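Local coordinates for uncharacterized protein YGR203W (Saccharomyces cerevisiae, PDB 3FS5) that acts as a protein phosphatase related to Cdc25 and built on a single rhodanese domain, at residues L17-W20 / M21-H25; D62-Y65 / L66-L69. One frame throughout, in Å; residues are numbered along the deposited sequence.

Contact 1. Residues L17-W20 / M21-H25; sequences LHRW and MQEGH
The last turns of the helix 14-23, which follows the edge strand 10-12 of the parallel sheet in this rhodanese-like fold, bring Leu17, His18, Arg19 and Trp20 against the residues one turn on. Four backbone bonds close the helix in sequence, from Met21 N to Leu17 O, Gln22 N to His18 O, Glu23 N to Arg19 O, and Gly24 N to Trp20 O at 2.8 Å, the last with an N-H...O angle of 137°. Gly24 then leaves the helix with a positive phi, a conformation suited to glycine because a side chain there would press on the carbonyl oxygen of Glu23. Beyond it the chain folds back, and Trp20 CA makes a CA-H...O contact with His25 O at 3.4 Å.

On the outer side, Gln22 CG lies 3.5 Å from His18 CE1, and the bend at chi2 turns the amide beyond it; the imidazole and amide planes stand 48° apart. Tyr132 stacks on the same imidazole. Arg19 NE and Glu23 OE1 are 4.0 Å apart, a long salt bridge in which the oxygen is well out of the guanidinium plane and no N-H points at it; Glu23 OE2 lies over one face. The apolar side pairs Leu17 CG with Met21 SD at 4.1 Å, and both side chains also touch Ile48 and Trp128. Trp20, with CG anti to its carbonyl carbon (chi1 -70°), carries its indole to strand 84-88 and meets Trp119 edge-to-face.

The chemistry therefore divides by side: buried Leu17 and Trp20 pack the helix against strand 84-88, while exposed Arg19 and partly exposed Glu23, lacking a directed hydrogen bond, should contribute only a modest electrostatic attraction.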
loop_
_atom_site.group_PDB
_atom_site.type_symbol
_atom_site.label_atom_id
_atom_site.label_comp_id
_atom_site.label_asym_id
_atom_site.label_seq_id
_atom_site.Cartn_x
_atom_site.Cartn_y
_atom_site.Cartn_z
ATOM N N LEU A 17 4.241 -0.587 9.988
ATOM C CA LEU A 17 4.639 -1.134 8.693
ATOM C C LEU A 17 6.137 -1.412 8.724
ATOM O O LEU A 17 6.599 -2.440 8.236
ATOM C CB LEU A 17 4.333 -0.152 7.554
ATOM C CG LEU A 17 4.874 -0.560 6.176
ATOM C CD1 LEU A 17 4.349 -1.944 5.796
ATOM C CD2 LEU A 17 4.463 0.477 5.133
ATOM N N HIS A 18 6.893 -0.491 9.308
ATOM C CA HIS A 18 8.335 -0.652 9.391
ATOM C C HIS A 18 8.678 -1.932 10.146
ATOM O O HIS A 18 9.606 -2.647 9.780
ATOM C CB HIS A 18 8.962 0.567 10.081
ATOM C CG HIS A 18 10.429 0.424 10.334
ATOM N ND1 HIS A 18 10.932 -0.125 11.492
ATOM C CD2 HIS A 18 11.499 0.710 9.556
ATOM C CE1 HIS A 18 12.249 -0.171 11.418
ATOM N NE2 HIS A 18 12.619 0.329 10.253
ATOM N N ARG A 19 7.921 -2.223 11.196
ATOM C CA ARG A 19 8.155 -3.428 11.978
ATOM C C ARG A 19 7.884 -4.654 11.104
ATOM O O ARG A 19 8.661 -5.608 11.105
ATOM C CB ARG A 19 7.251 -3.443 13.214
ATOM C CG ARG A 19 7.529 -4.596 14.165
ATOM C CD ARG A 19 6.660 -4.519 15.416
ATOM N NE ARG A 19 6.798 -5.721 16.239
ATOM C CZ ARG A 19 7.842 -5.992 17.020
ATOM N NH1 ARG A 19 7.867 -7.121 17.721
ATOM N NH2 ARG A 19 8.854 -5.135 17.115
ATOM N N TRP A 20 6.787 -4.620 10.347
ATOM C CA TRP A 20 6.444 -5.727 9.452
ATOM C C TRP A 20 7.553 -5.958 8.431
ATOM O O TRP A 20 7.853 -7.097 8.065
ATOM C CB TRP A 20 5.153 -5.429 8.679
ATOM C CG TRP A 20 3.897 -5.436 9.491
ATOM C CD1 TRP A 20 3.786 -5.548 10.849
ATOM C CD2 TRP A 20 2.562 -5.315 8.985
ATOM N NE1 TRP A 20 2.460 -5.505 11.217
ATOM C CE2 TRP A 20 1.689 -5.363 10.092
ATOM C CE3 TRP A 20 2.019 -5.173 7.702
ATOM C CZ2 TRP A 20 0.300 -5.274 9.956
ATOM C CZ3 TRP A 20 0.632 -5.085 7.567
ATOM C CH2 TRP A 20 -0.207 -5.136 8.691
ATOM N N MET A 21 8.139 -4.871 7.942
ATOM C CA MET A 21 9.199 -4.983 6.950
ATOM C C MET A 21 10.459 -5.603 7.549
ATOM O O MET A 21 11.127 -6.412 6.902
ATOM C CB MET A 21 9.492 -3.607 6.347
ATOM C CG MET A 21 8.362 -3.112 5.442
ATOM S SD MET A 21 8.599 -1.461 4.763
ATOM C CE MET A 21 9.834 -1.786 3.506
ATOM N N GLN A 22 10.770 -5.233 8.788
ATOM C CA GLN A 22 11.940 -5.774 9.475
ATOM C C GLN A 22 11.794 -7.284 9.690
ATOM O O GLN A 22 12.751 -8.036 9.513
ATOM C CB GLN A 22 12.128 -5.084 10.834
ATOM C CG GLN A 22 12.581 -3.625 10.762
ATOM C CD GLN A 22 14.033 -3.480 10.335
ATOM O OE1 GLN A 22 14.402 -3.841 9.221
ATOM N NE2 GLN A 22 14.863 -2.953 11.229
ATOM N N GLU A 23 10.594 -7.723 10.066
ATOM C CA GLU A 23 10.332 -9.141 10.321
ATOM C C GLU A 23 10.017 -9.968 9.079
ATOM O O GLU A 23 10.198 -11.187 9.080
ATOM C CB GLU A 23 9.180 -9.291 11.318
ATOM C CG GLU A 23 9.465 -8.690 12.677
ATOM C CD GLU A 23 8.382 -9.000 13.685
ATOM O OE1 GLU A 23 7.228 -8.571 13.476
ATOM O OE2 GLU A 23 8.683 -9.675 14.690
ATOM N N GLY A 24 9.527 -9.314 8.030
ATOM C CA GLY A 24 9.203 -10.028 6.809
ATOM C C GLY A 24 7.771 -10.531 6.748
ATOM O O GLY A 24 7.390 -11.219 5.805
ATOM N N HIS A 25 6.977 -10.180 7.753
ATOM C CA HIS A 25 5.578 -10.587 7.825
ATOM C C HIS A 25 4.876 -9.770 8.899
ATOM O O HIS A 25 5.525 -9.029 9.647
ATOM C CB HIS A 25 5.475 -12.083 8.152
ATOM C CG HIS A 25 6.300 -12.500 9.330
ATOM N ND1 HIS A 25 6.039 -12.068 10.612
ATOM C CD2 HIS A 25 7.406 -13.277 9.412
ATOM C CE1 HIS A 25 6.952 -12.558 11.433
ATOM N NE2 HIS A 25 7.793 -13.294 10.730
#

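Contact 2. Residues D62-Y65 / L66-L69; sequences DPEY and LREL
Asp62 OD2 accepts from two backbone amides, Glu64 N at 2.9 Å and, more weakly, Tyr65 N at 3.5 Å, while the main-chain oxygen of the same residue receives Leu66 N across the first turn. The Glu64 amide approaches OD2 from above the carboxylate plane, 44° out of it. A chi1 of -175° sets the carboxylate back over the start of the helix, where its negative charge would be expected to interact favourably with the helix dipole.

Asp62 is thus the N-cap of the helix 63-78, directly after the helix 56-61, and Pro63 supplies the first helical residue. The backbone ladder continues with Arg67 N to Pro63 O at 2.9 Å, Glu68 N to Glu64 O, and Leu69 N to Tyr65 O.

Along the exposed side, Glu64 and Arg67 run side by side in the same direction. Bending at chi2 brings Glu64 OE1 to 3.6 Å from Arg67 NH1 in a salt bridge, with the carboxylate and guanidinium planes 81° apart; Arg67 reaches it with an extended chain, its CD 4.0 Å from the same oxygen.

Tyr65 and Glu68 meet more loosely, Glu68 OE2 lying 4.0 Å from Tyr65 CD1 with ring and carboxylate planes also steeply inclined. The firmer polar partner of Glu68 is the hydroxyl of Tyr54, bonded to OE1. Tyr54 also meets the ring of Tyr65, against which Arg58 forms a cation-pi contact, and Leu59 of helix 56-61 touches both Tyr65 and buried Leu69.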
loop_
_atom_site.group_PDB
_atom_site.type_symbol
_atom_site.label_atom_id
_atom_site.label_comp_id
_atom_site.label_asym_id
_atom_site.label_seq_id
_atom_site.Cartn_x
_atom_site.Cartn_y
_atom_site.Cartn_z
ATOM N N ASP A 62 -9.150 2.530 -15.983
ATOM C CA ASP A 62 -8.920 1.316 -16.752
ATOM C C ASP A 62 -9.191 0.034 -15.964
ATOM O O ASP A 62 -8.351 -0.420 -15.184
ATOM C CB ASP A 62 -7.482 1.320 -17.274
ATOM C CG ASP A 62 -7.192 0.155 -18.195
ATOM O OD1 ASP A 62 -6.072 0.105 -18.747
ATOM O OD2 ASP A 62 -8.080 -0.707 -18.365
ATOM N N PRO A 63 -10.375 -0.570 -16.169
ATOM C CA PRO A 63 -10.784 -1.807 -15.493
ATOM C C PRO A 63 -9.777 -2.946 -15.654
ATOM O O PRO A 63 -9.644 -3.793 -14.770
ATOM C CB PRO A 63 -12.125 -2.123 -16.148
ATOM C CG PRO A 63 -12.673 -0.760 -16.440
ATOM C CD PRO A 63 -11.465 -0.061 -17.020
ATOM N N GLU A 64 -9.081 -2.967 -16.786
ATOM C CA GLU A 64 -8.085 -3.999 -17.053
ATOM C C GLU A 64 -6.871 -3.808 -16.156
ATOM O O GLU A 64 -6.224 -4.775 -15.749
ATOM C CB GLU A 64 -7.639 -3.955 -18.518
ATOM C CG GLU A 64 -8.721 -4.342 -19.512
ATOM C CD GLU A 64 -9.306 -5.712 -19.223
ATOM O OE1 GLU A 64 -8.532 -6.695 -19.173
ATOM O OE2 GLU A 64 -10.541 -5.806 -19.043
ATOM N N TYR A 65 -6.565 -2.550 -15.859
ATOM C CA TYR A 65 -5.430 -2.227 -15.011
ATOM C C TYR A 65 -5.735 -2.689 -13.593
ATOM O O TYR A 65 -4.880 -3.271 -12.928
ATOM C CB TYR A 65 -5.164 -0.720 -15.035
ATOM C CG TYR A 65 -3.791 -0.338 -14.527
ATOM C CD1 TYR A 65 -2.647 -0.955 -15.032
ATOM C CD2 TYR A 65 -3.631 0.658 -13.565
ATOM C CE1 TYR A 65 -1.378 -0.588 -14.595
ATOM C CE2 TYR A 65 -2.365 1.036 -13.123
ATOM C CZ TYR A 65 -1.244 0.410 -13.643
ATOM O OH TYR A 65 0.010 0.792 -13.228
ATOM N N LEU A 66 -6.956 -2.433 -13.135
ATOM C CA LEU A 66 -7.368 -2.846 -11.798
ATOM C C LEU A 66 -7.375 -4.368 -11.737
ATOM O O LEU A 66 -6.973 -4.966 -10.738
ATOM C CB LEU A 66 -8.769 -2.315 -11.479
ATOM C CG LEU A 66 -9.399 -2.786 -10.161
ATOM C CD1 LEU A 66 -8.503 -2.422 -8.991
ATOM C CD2 LEU A 66 -10.771 -2.145 -9.998
ATOM N N ARG A 67 -7.841 -4.988 -12.816
ATOM C CA ARG A 67 -7.893 -6.441 -12.902
ATOM C C ARG A 67 -6.482 -7.016 -12.794
ATOM O O ARG A 67 -6.267 -8.038 -12.136
ATOM C CB ARG A 67 -8.535 -6.856 -14.227
ATOM C CG ARG A 67 -8.630 -8.354 -14.435
ATOM C CD ARG A 67 -9.194 -8.674 -15.811
ATOM N NE ARG A 67 -9.216 -10.110 -16.074
ATOM C CZ ARG A 67 -9.550 -10.650 -17.242
ATOM N NH1 ARG A 67 -9.893 -9.873 -18.261
ATOM N NH2 ARG A 67 -9.543 -11.970 -17.392
ATOM N N GLU A 68 -5.524 -6.357 -13.443
ATOM C CA GLU A 68 -4.131 -6.798 -13.399
ATOM C C GLU A 68 -3.600 -6.778 -11.966
ATOM O O GLU A 68 -2.925 -7.711 -11.537
ATOM C CB GLU A 68 -3.245 -5.902 -14.272
ATOM C CG GLU A 68 -1.758 -6.025 -13.944
ATOM C CD GLU A 68 -0.885 -5.069 -14.737
ATOM O OE1 GLU A 68 0.253 -4.802 -14.291
ATOM O OE2 GLU A 68 -1.324 -4.596 -15.808
ATOM N N LEU A 69 -3.894 -5.705 -11.238
ATOM C CA LEU A 69 -3.450 -5.584 -9.854
ATOM C C LEU A 69 -4.074 -6.689 -9.008
ATOM O O LEU A 69 -3.380 -7.369 -8.263
ATOM C CB LEU A 69 -3.829 -4.214 -9.280
ATOM C CG LEU A 69 -3.542 -4.028 -7.784
ATOM C CD1 LEU A 69 -2.056 -4.255 -7.505
ATOM C CD2 LEU A 69 -3.977 -2.637 -7.348
#

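Contacts 1 and 2 are both local, each within one helix and its flanking residues, and follow one another along the chain inside the rhodanese-like domain. Their centres are about 28 Å apart on opposite sides of the chain's centre, and their nearest atoms are about 15 Å apart, so neither touches the other. Contact 1 takes in the end of one helix, 14-23, and contact 2 the beginning of another, 63-78. Leu17 and Trp20 of contact 1 reach Ile87, on the strand 84-88 that runs toward the modified Cys90; Tyr65 and Leu69 of contact 2 pack on Leu59 of helix 56-61.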